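Local coordinates for protein cytochrome C (Marichromatium purpuratum 984, PDB 5LO9) that probably oxidises thiosulfate to tetrathionate, and may reduce tetrathionate back, passing electrons between the c-type hemes it carries, at residues E486-A489 / A490-A494; M436-V439 / D440-A443. All coordinates share one frame; numbering follows the deposited sequence.

Contact 1 (E486-A489 / A490-A494); sequences ERTA and ARFHA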
# COMPACT_ATOMS: atom_id res chain seq x y z
N GLU A 486 7.21 36.04 -8.19
CA GLU A 486 7.81 36.27 -6.87
C GLU A 486 7.03 35.54 -5.78
O GLU A 486 7.60 34.87 -4.90
CB GLU A 486 7.88 37.77 -6.54
CG GLU A 486 9.30 38.37 -6.58
CD GLU A 486 9.41 39.85 -6.11
OE1 GLU A 486 8.38 40.52 -5.92
OE2 GLU A 486 10.54 40.36 -5.93
N ARG A 487 5.71 35.66 -5.79
CA ARG A 487 4.96 35.06 -4.70
C ARG A 487 5.11 33.54 -4.74
O ARG A 487 5.51 32.92 -3.74
CB ARG A 487 3.51 35.52 -4.77
CG ARG A 487 2.68 35.15 -3.58
CD ARG A 487 3.34 35.59 -2.26
NE ARG A 487 2.44 35.36 -1.14
CZ ARG A 487 2.81 35.03 0.09
NH1 ARG A 487 4.11 34.89 0.39
NH2 ARG A 487 1.88 34.83 1.02
N THR A 488 4.87 32.92 -5.90
CA THR A 488 5.03 31.48 -6.05
C THR A 488 6.45 31.06 -5.69
O THR A 488 6.68 29.97 -5.15
CB THR A 488 4.68 31.05 -7.49
OG1 THR A 488 3.29 31.28 -7.77
CG2 THR A 488 4.95 29.57 -7.71
N ALA A 489 7.43 31.91 -6.02
CA ALA A 489 8.81 31.59 -5.72
C ALA A 489 9.05 31.55 -4.22
O ALA A 489 9.70 30.63 -3.71
CB ALA A 489 9.74 32.58 -6.38
N ALA A 490 8.52 32.54 -3.50
CA ALA A 490 8.81 32.64 -2.07
C ALA A 490 8.17 31.52 -1.27
O ALA A 490 8.70 31.13 -0.23
CB ALA A 490 8.34 33.98 -1.58
N ARG A 491 7.03 31.02 -1.73
CA ARG A 491 6.30 29.98 -1.03
C ARG A 491 6.78 28.57 -1.36
O ARG A 491 6.64 27.68 -0.52
CB ARG A 491 4.82 30.05 -1.39
CG ARG A 491 4.23 31.44 -1.23
CD ARG A 491 2.71 31.44 -1.09
NE ARG A 491 2.21 30.27 -0.39
CZ ARG A 491 1.00 29.76 -0.57
NH1 ARG A 491 0.14 30.32 -1.43
NH2 ARG A 491 0.64 28.69 0.12
N PHE A 492 7.22 28.33 -2.57
CA PHE A 492 7.48 26.96 -2.98
C PHE A 492 8.88 26.69 -3.52
O PHE A 492 9.20 25.53 -3.82
CB PHE A 492 6.48 26.54 -4.04
CG PHE A 492 5.05 26.69 -3.63
CD1 PHE A 492 4.48 25.83 -2.74
CD2 PHE A 492 4.27 27.68 -4.17
CE1 PHE A 492 3.18 25.95 -2.39
CE2 PHE A 492 2.96 27.79 -3.81
CZ PHE A 492 2.42 26.93 -2.92
N HIS A 493 9.73 27.72 -3.66
CA HIS A 493 11.00 27.54 -4.33
C HIS A 493 12.12 28.24 -3.59
O HIS A 493 13.12 28.65 -4.20
CB HIS A 493 10.92 28.05 -5.75
CG HIS A 493 9.95 27.31 -6.61
ND1 HIS A 493 10.26 26.14 -7.26
CD2 HIS A 493 8.67 27.60 -6.94
CE1 HIS A 493 9.21 25.75 -7.97
NE2 HIS A 493 8.23 26.62 -7.79
N ALA A 494 11.96 28.41 -2.29
CA ALA A 494 12.92 29.19 -1.52
C ALA A 494 14.07 28.28 -1.07
O ALA A 494 14.18 27.86 0.09
CB ALA A 494 12.22 29.89 -0.36
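R487 and R491 lie one helical turn apart and touch because their torsions bring them together. In R487, CG points away from the backbone N (chi1 -170°), and a bend at chi2 then swings the chain along the helix toward R491. In R491, CG is instead anti to the carbonyl carbon (chi1 -51°). As a result R491 CD comes over the centre of one face of the R487 guanidinium, 3.8 Å from R487 CZ. The two guanidinium planes are 43° apart. Their charged ends do not meet, since R487 NH2 and R491 NE remain 4.8 Å from each other. The contact is therefore methylene over guanidinium. R491 also packs on the next residue: its own guanidinium has F492 CZ over its centre.

T488 CG2 comes 4.1 Å from F492 CD2, the two side chains crossing at an angle. The carbonyl oxygen T488 O lies at the edge of the F492 ring and also accepts a hydrogen bond from F492 N, at 3.1 Å. Along the backbone, A490 N bonds to E486 O at 2.9 Å and R491 N to R487 O at 3.2 Å. The last bond of the series runs from H493 N to A489 O, at 2.9 Å. H493 is where the chain leaves helical geometry. Its ring has T488 O and A489 CA at its edge and stacks on Y500.

T488 OG1 is bonded to the backbone N of D482. H493 ND1 pairs with D498 and H493 NE2 with D478. The contact belongs to helix 485-492, the last helix of the chain, away from the annotated sites. Its arginines are exposed, and the buried imidazole has both nitrogens satisfied by aspartates, which may favour a protonated ring.

Contact 2 (M436-V439 / D440-A443); sequences MHRV and DTAA. With HEC (heme c), chain E.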
# COMPACT_ATOMS: atom_id res chain seq x y z
N MET A 436 12.75 17.02 -10.34
CA MET A 436 13.88 17.07 -11.26
C MET A 436 14.26 18.51 -11.68
O MET A 436 15.36 18.71 -12.21
CB MET A 436 13.56 16.22 -12.51
CG MET A 436 14.76 15.89 -13.40
SD MET A 436 16.01 14.83 -12.54
CE MET A 436 15.30 13.17 -12.79
N HIS A 437 13.40 19.51 -11.47
CA HIS A 437 13.79 20.89 -11.77
C HIS A 437 14.79 21.44 -10.76
O HIS A 437 15.36 22.50 -11.00
CB HIS A 437 12.54 21.81 -11.86
CG HIS A 437 12.21 22.53 -10.58
ND1 HIS A 437 11.40 21.99 -9.61
CD2 HIS A 437 12.61 23.74 -10.10
CE1 HIS A 437 11.31 22.84 -8.59
NE2 HIS A 437 12.03 23.91 -8.87
N ARG A 438 15.02 20.76 -9.64
CA ARG A 438 16.02 21.23 -8.68
C ARG A 438 17.41 20.82 -9.12
O ARG A 438 17.61 19.75 -9.72
CB ARG A 438 15.80 20.65 -7.27
CG ARG A 438 14.68 21.27 -6.49
CD ARG A 438 14.49 20.62 -5.18
NE ARG A 438 15.65 20.71 -4.27
CZ ARG A 438 15.71 21.49 -3.18
NH1 ARG A 438 14.69 22.28 -2.84
NH2 ARG A 438 16.80 21.48 -2.41
N VAL A 439 18.38 21.67 -8.79
CA VAL A 439 19.75 21.46 -9.25
C VAL A 439 20.38 20.29 -8.52
O VAL A 439 21.01 19.43 -9.14
CB VAL A 439 20.57 22.75 -9.10
CG1 VAL A 439 21.99 22.51 -9.46
CG2 VAL A 439 20.04 23.82 -10.01
N ASP A 440 20.18 20.22 -7.19
CA ASP A 440 20.76 19.12 -6.41
C ASP A 440 20.15 17.78 -6.79
O ASP A 440 20.88 16.79 -6.92
CB ASP A 440 20.59 19.34 -4.89
CG ASP A 440 19.14 19.58 -4.44
OD1 ASP A 440 18.91 19.60 -3.20
OD2 ASP A 440 18.24 19.82 -5.29
N THR A 441 18.84 17.74 -7.00
CA THR A 441 18.22 16.47 -7.35
C THR A 441 18.66 16.00 -8.73
O THR A 441 19.04 14.84 -8.91
CB THR A 441 16.72 16.61 -7.28
OG1 THR A 441 16.37 16.93 -5.94
CG2 THR A 441 16.08 15.34 -7.66
N ALA A 442 18.62 16.89 -9.73
CA ALA A 442 19.03 16.48 -11.07
C ALA A 442 20.52 16.20 -11.12
O ALA A 442 20.97 15.33 -11.87
CB ALA A 442 18.65 17.55 -12.08
N ALA A 443 21.31 16.92 -10.34
CA ALA A 443 22.74 16.63 -10.35
C ALA A 443 22.99 15.23 -9.83
O ALA A 443 23.82 14.49 -10.36
CB ALA A 443 23.50 17.64 -9.52
FE HEC E . 8.95 9.80 -10.01
CHA HEC E . 10.18 9.91 -6.72
CHB HEC E . 6.72 7.25 -9.12
CHC HEC E . 7.54 9.88 -13.24
CHD HEC E . 11.41 12.00 -10.99
NA HEC E . 8.55 8.78 -8.24
C1A HEC E . 9.13 8.98 -7.06
C2A HEC E . 8.60 8.10 -5.99
C3A HEC E . 7.60 7.31 -6.69
C4A HEC E . 7.63 7.81 -8.08
CMA HEC E . 6.76 6.23 -6.10
CAA HEC E . 9.05 8.02 -4.56
CBA HEC E . 10.43 7.37 -4.51
CGA HEC E . 10.88 7.13 -3.08
O1A HEC E . 11.81 6.30 -2.91
O2A HEC E . 10.34 7.76 -2.12
NB HEC E . 7.43 8.78 -11.01
C1B HEC E . 6.67 7.80 -10.48
C2B HEC E . 5.66 7.28 -11.41
C3B HEC E . 5.90 8.06 -12.62
C4B HEC E . 7.01 8.96 -12.25
CMB HEC E . 4.68 6.20 -11.19
CAB HEC E . 5.16 7.97 -13.91
CBB HEC E . 3.71 8.39 -13.64
NC HEC E . 9.39 10.78 -11.80
C1C HEC E . 8.74 10.67 -12.97
C2C HEC E . 9.38 11.44 -14.06
C3C HEC E . 10.52 12.08 -13.38
C4C HEC E . 10.43 11.58 -11.99
CMC HEC E . 8.92 11.54 -15.49
CAC HEC E . 11.62 12.98 -13.93
CBC HEC E . 11.06 14.12 -14.71
ND HEC E . 10.50 10.78 -9.01
C1D HEC E . 11.35 11.61 -9.58
C2D HEC E . 12.35 12.15 -8.63
C3D HEC E . 12.01 11.55 -7.33
C4D HEC E . 10.83 10.72 -7.71
CMD HEC E . 13.42 13.11 -8.99
CAD HEC E . 12.67 11.70 -5.97
CBD HEC E . 12.76 13.15 -5.44
CGD HEC E . 11.45 13.92 -5.16
O1D HEC E . 10.54 14.04 -6.03
O2D HEC E . 11.34 14.48 -4.04
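M436 reaches A442 with its sulfur: M436 SD is 3.8 Å from A442 CB. The chain is bent at chi2 and chi3, and its methyl goes on to one heme c, where M436 CE lies 3.9 Å from HEC CAC. The M436 side chain sits close to a second heme c as well. The backbone oxygen of M436 is bonded to N471 ND2. H437 points away, with ND1 bonded to A434 O.

R438 is the N-cap residue of helix 439-449. Its carbonyl oxygen accepts a hydrogen bond from A442 N at 3.0 Å. Its side chain returns to the first turn and grips D440 side-on. R438 NE donates to the syn lone pair of D440 OD2, at 2.9 Å, with OD2 tilted slightly out of the guanidinium plane. R438 NH2 donates to D440 OD1 at 2.9 Å, almost straight (173°). OD1 lies in the guanidinium plane, but NH2 comes from the syn side and stands out of the carboxylate plane. The two planes are 39° apart, so the pair is twisted. D440 reaches the arginine with CG between its backbone N and carbonyl carbon (chi1 55°). D440 OD2 also takes a weak bond from T441 N.

V439 closes the segment: its oxygen accepts a bond from A443 N at 2.8 Å. Its side chain touches W464 of helix 460-470.

T441 CG2 lies 3.7 Å from HEC CMD, a methyl of the first heme, which is also hydrogen-bonded to Y310 and R377. The chemistry thus divides in two. M436 and T441 give this heme an apolar border, while the R438-D440 salt bridge ties the N-cap residue to the first turn, with both carboxylate oxygens bonded by one arginine.

Both contacts are local and formed at a helix end, but at different ends. Contact 2 lies at the start of helix 439-449, in sequence resembling cbb3-type cytochrome c oxidase subunit III, against a heme, and none of its residues is exposed. Contact 1 includes the end of helix 485-492, farther from the centre of the chain. It is partly buried, with T488 and H493 inside and most others exposed. In contact 2 the arginine is paired with an aspartate; in contact 1 two arginines pack with their charged ends apart. Their centres are about 17 Å apart, yet they meet where the rings of H493 and H437 come together at about 70°. That meeting connects the late helix's end to the loop before helix 439-449.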